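Long-range contact in carbon monoxide dehydrogenase (Thermococcus sp. AM4, PDB 6T7J), which catalyses the reversible oxidation of carbon monoxide to carbon dioxide at a nickel-iron-sulfur cluster, here in a form lacking nickel: residues K258-N263 and R399-V404. Residues are numbered along the deposited sequence; the frame is centred on the assembly and turned at random.
Sequences KEDYVN and RPRDRV
Lys258 O is gripped by two side-chain donors, one from each segment. Arg399 NH2 reaches Lys258 O across the contact at 3.2 Å, on a lone pair of the carbonyl and close to the guanidinium plane, with an N-H...O angle of 162°. Asn263 ND2, from near the start of strand 261-268, binds Lys258 O at 2.6 Å. Asn263 OD1 takes the backbone N-H of the same residue, 3.0 Å from Lys258 N, and the two bonds together fix the rotation of the Asn263 amide.

CG anti to the backbone N and a bend at chi3 bring Arg399 there. Its other terminal nitrogen, NH1, makes a weak, bent bond to Tyr261 O at 3.0 Å; the stronger partner of Arg399 NH1 is Glu335, which forms a salt bridge with it and accepts the backbone N-H of Asn263. The Asn263 amide and Arg399 guanidinium are turned only 18° apart, but Asn263 ND2 and Arg399 NH1, 3.0 Å apart, face each other as donors without a bond: ND2 spends its hydrogens on Lys258 O and Ala333 O, NH1 on Glu335 and, weakly, Tyr261 O.

Extended from CG to NE, Arg401 places its NH2 2.9 Å from Glu259 O, which sits near the guanidinium plane although the donor stands 43° out of the carbonyl plane; NH1 also bonds this oxygen, but its position is less certain. CD of Arg399 lies over one face of the Arg401 guanidinium, 4.1 Å above its plane. Asp260 probably contributes through charge alone, with OD1 4.4 Å from Arg401 NH2 and no N-H aimed at it.

Two arginines of the loop following helix 381-395 thus bind carbonyls of the turn leading into strand 261-268, an inner strand of a six-stranded parallel sheet ordered 3-2-1-4-5-6, as in a Rossmann-like alpha/beta domain.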
loop_
_atom_site.group_PDB
_atom_site.type_symbol
_atom_site.label_atom_id
_atom_site.label_comp_id
_atom_site.label_asym_id
_atom_site.label_seq_id
_atom_site.Cartn_x
_atom_site.Cartn_y
_atom_site.Cartn_z
ATOM N N LYS A 258 35.765 -4.488 18.821
ATOM C CA LYS A 258 37.150 -4.615 19.249
ATOM C C LYS A 258 37.897 -3.294 19.097
ATOM O O LYS A 258 37.556 -2.454 18.259
ATOM C CB LYS A 258 37.857 -5.707 18.441
ATOM C CG LYS A 258 37.874 -7.085 19.095
ATOM C CD LYS A 258 36.492 -7.548 19.512
ATOM C CE LYS A 258 36.567 -8.809 20.360
ATOM N NZ LYS A 258 37.325 -9.895 19.675
ATOM N N GLU A 259 38.938 -3.124 19.917
ATOM C CA GLU A 259 39.749 -1.912 19.853
ATOM C C GLU A 259 40.834 -2.008 18.792
ATOM O O GLU A 259 41.106 -1.028 18.091
ATOM C CB GLU A 259 40.387 -1.631 21.207
ATOM C CG GLU A 259 39.533 -0.791 22.092
ATOM C CD GLU A 259 38.912 -1.588 23.196
ATOM O OE1 GLU A 259 38.806 -2.832 23.088
ATOM O OE2 GLU A 259 38.538 -0.937 24.173
ATOM N N ASP A 260 41.477 -3.166 18.671
ATOM C CA ASP A 260 42.590 -3.343 17.749
ATOM C C ASP A 260 42.185 -4.045 16.462
ATOM O O ASP A 260 43.059 -4.444 15.686
ATOM C CB ASP A 260 43.719 -4.115 18.429
ATOM C CG ASP A 260 44.063 -3.565 19.796
ATOM O OD1 ASP A 260 43.969 -2.334 19.992
ATOM O OD2 ASP A 260 44.435 -4.367 20.674
ATOM N N TYR A 261 40.890 -4.209 16.219
ATOM C CA TYR A 261 40.393 -4.801 14.988
ATOM C C TYR A 261 39.519 -3.796 14.252
ATOM O O TYR A 261 38.823 -2.984 14.873
ATOM C CB TYR A 261 39.571 -6.070 15.256
ATOM C CG TYR A 261 40.351 -7.244 15.804
ATOM C CD1 TYR A 261 40.793 -7.257 17.121
ATOM C CD2 TYR A 261 40.623 -8.352 15.009
ATOM C CE1 TYR A 261 41.496 -8.335 17.629
ATOM C CE2 TYR A 261 41.327 -9.434 15.508
ATOM C CZ TYR A 261 41.759 -9.420 16.818
ATOM O OH TYR A 261 42.457 -10.493 17.322
ATOM N N VAL A 262 39.574 -3.848 12.918
ATOM C CA VAL A 262 38.559 -3.184 12.112
ATOM C C VAL A 262 37.200 -3.713 12.533
ATOM O O VAL A 262 37.020 -4.921 12.697
ATOM C CB VAL A 262 38.816 -3.428 10.618
ATOM C CG1 VAL A 262 37.739 -2.756 9.771
ATOM C CG2 VAL A 262 40.203 -2.946 10.225
ATOM N N ASN A 263 36.245 -2.817 12.749
ATOM C CA ASN A 263 34.901 -3.211 13.155
ATOM C C ASN A 263 33.940 -2.920 12.013
ATOM O O ASN A 263 33.807 -1.767 11.588
ATOM C CB ASN A 263 34.465 -2.478 14.424
ATOM C CG ASN A 263 35.184 -2.978 15.664
ATOM O OD1 ASN A 263 35.278 -4.182 15.900
ATOM N ND2 ASN A 263 35.692 -2.049 16.465
ATOM N N ARG A 399 40.001 6.159 12.759
ATOM C CA ARG A 399 39.223 6.007 13.983
ATOM C C ARG A 399 39.724 6.965 15.054
ATOM O O ARG A 399 40.875 6.841 15.494
ATOM C CB ARG A 399 39.299 4.571 14.494
ATOM C CG ARG A 399 38.737 4.402 15.896
ATOM C CD ARG A 399 39.096 3.050 16.479
ATOM N NE ARG A 399 38.528 1.956 15.701
ATOM C CZ ARG A 399 38.334 0.729 16.171
ATOM N NH1 ARG A 399 37.810 -0.206 15.390
ATOM N NH2 ARG A 399 38.662 0.437 17.423
ATOM N N PRO A 400 38.912 7.924 15.504
ATOM C CA PRO A 400 39.349 8.802 16.597
ATOM C C PRO A 400 39.462 8.037 17.904
ATOM O O PRO A 400 38.495 7.959 18.670
ATOM C CB PRO A 400 38.247 9.867 16.655
ATOM C CG PRO A 400 37.034 9.172 16.123
ATOM C CD PRO A 400 37.526 8.202 15.085
ATOM N N ARG A 401 40.639 7.461 18.161
ATOM C CA ARG A 401 40.829 6.646 19.356
ATOM C C ARG A 401 40.638 7.447 20.636
ATOM O O ARG A 401 40.354 6.860 21.686
ATOM C CB ARG A 401 42.216 6.003 19.338
ATOM C CG ARG A 401 42.407 4.987 18.225
ATOM C CD ARG A 401 43.505 3.988 18.565
ATOM N NE ARG A 401 43.531 2.868 17.627
ATOM C CZ ARG A 401 42.873 1.727 17.805
ATOM N NH1 ARG A 401 42.955 0.766 16.897
ATOM N NH2 ARG A 401 42.133 1.545 18.889
ATOM N N ASP A 402 40.780 8.773 20.571
ATOM C CA ASP A 402 40.534 9.619 21.732
ATOM C C ASP A 402 39.061 9.659 22.120
ATOM O O ASP A 402 38.746 9.965 23.275
ATOM C CB ASP A 402 41.034 11.038 21.457
ATOM C CG ASP A 402 40.538 11.582 20.131
ATOM O OD1 ASP A 402 40.727 10.900 19.101
ATOM O OD2 ASP A 402 39.957 12.687 20.114
ATOM N N ARG A 403 38.156 9.359 21.188
ATOM C CA ARG A 403 36.720 9.413 21.429
ATOM C C ARG A 403 36.076 8.029 21.390
ATOM O O ARG A 403 34.888 7.900 21.089
ATOM C CB ARG A 403 36.039 10.332 20.416
ATOM C CG ARG A 403 36.669 11.705 20.292
ATOM C CD ARG A 403 36.280 12.366 18.980
ATOM N NE ARG A 403 34.831 12.464 18.828
ATOM C CZ ARG A 403 34.211 12.617 17.663
ATOM N NH1 ARG A 403 32.887 12.697 17.619
ATOM N NH2 ARG A 403 34.913 12.692 16.539
ATOM N N VAL A 404 36.844 6.987 21.693
ATOM C CA VAL A 404 36.359 5.613 21.637
ATOM C C VAL A 404 35.960 5.173 23.038
ATOM O O VAL A 404 36.744 5.302 23.986
ATOM C CB VAL A 404 37.420 4.669 21.044
ATOM C CG1 VAL A 404 37.077 3.218 21.355
ATOM C CG2 VAL A 404 37.534 4.881 19.542
#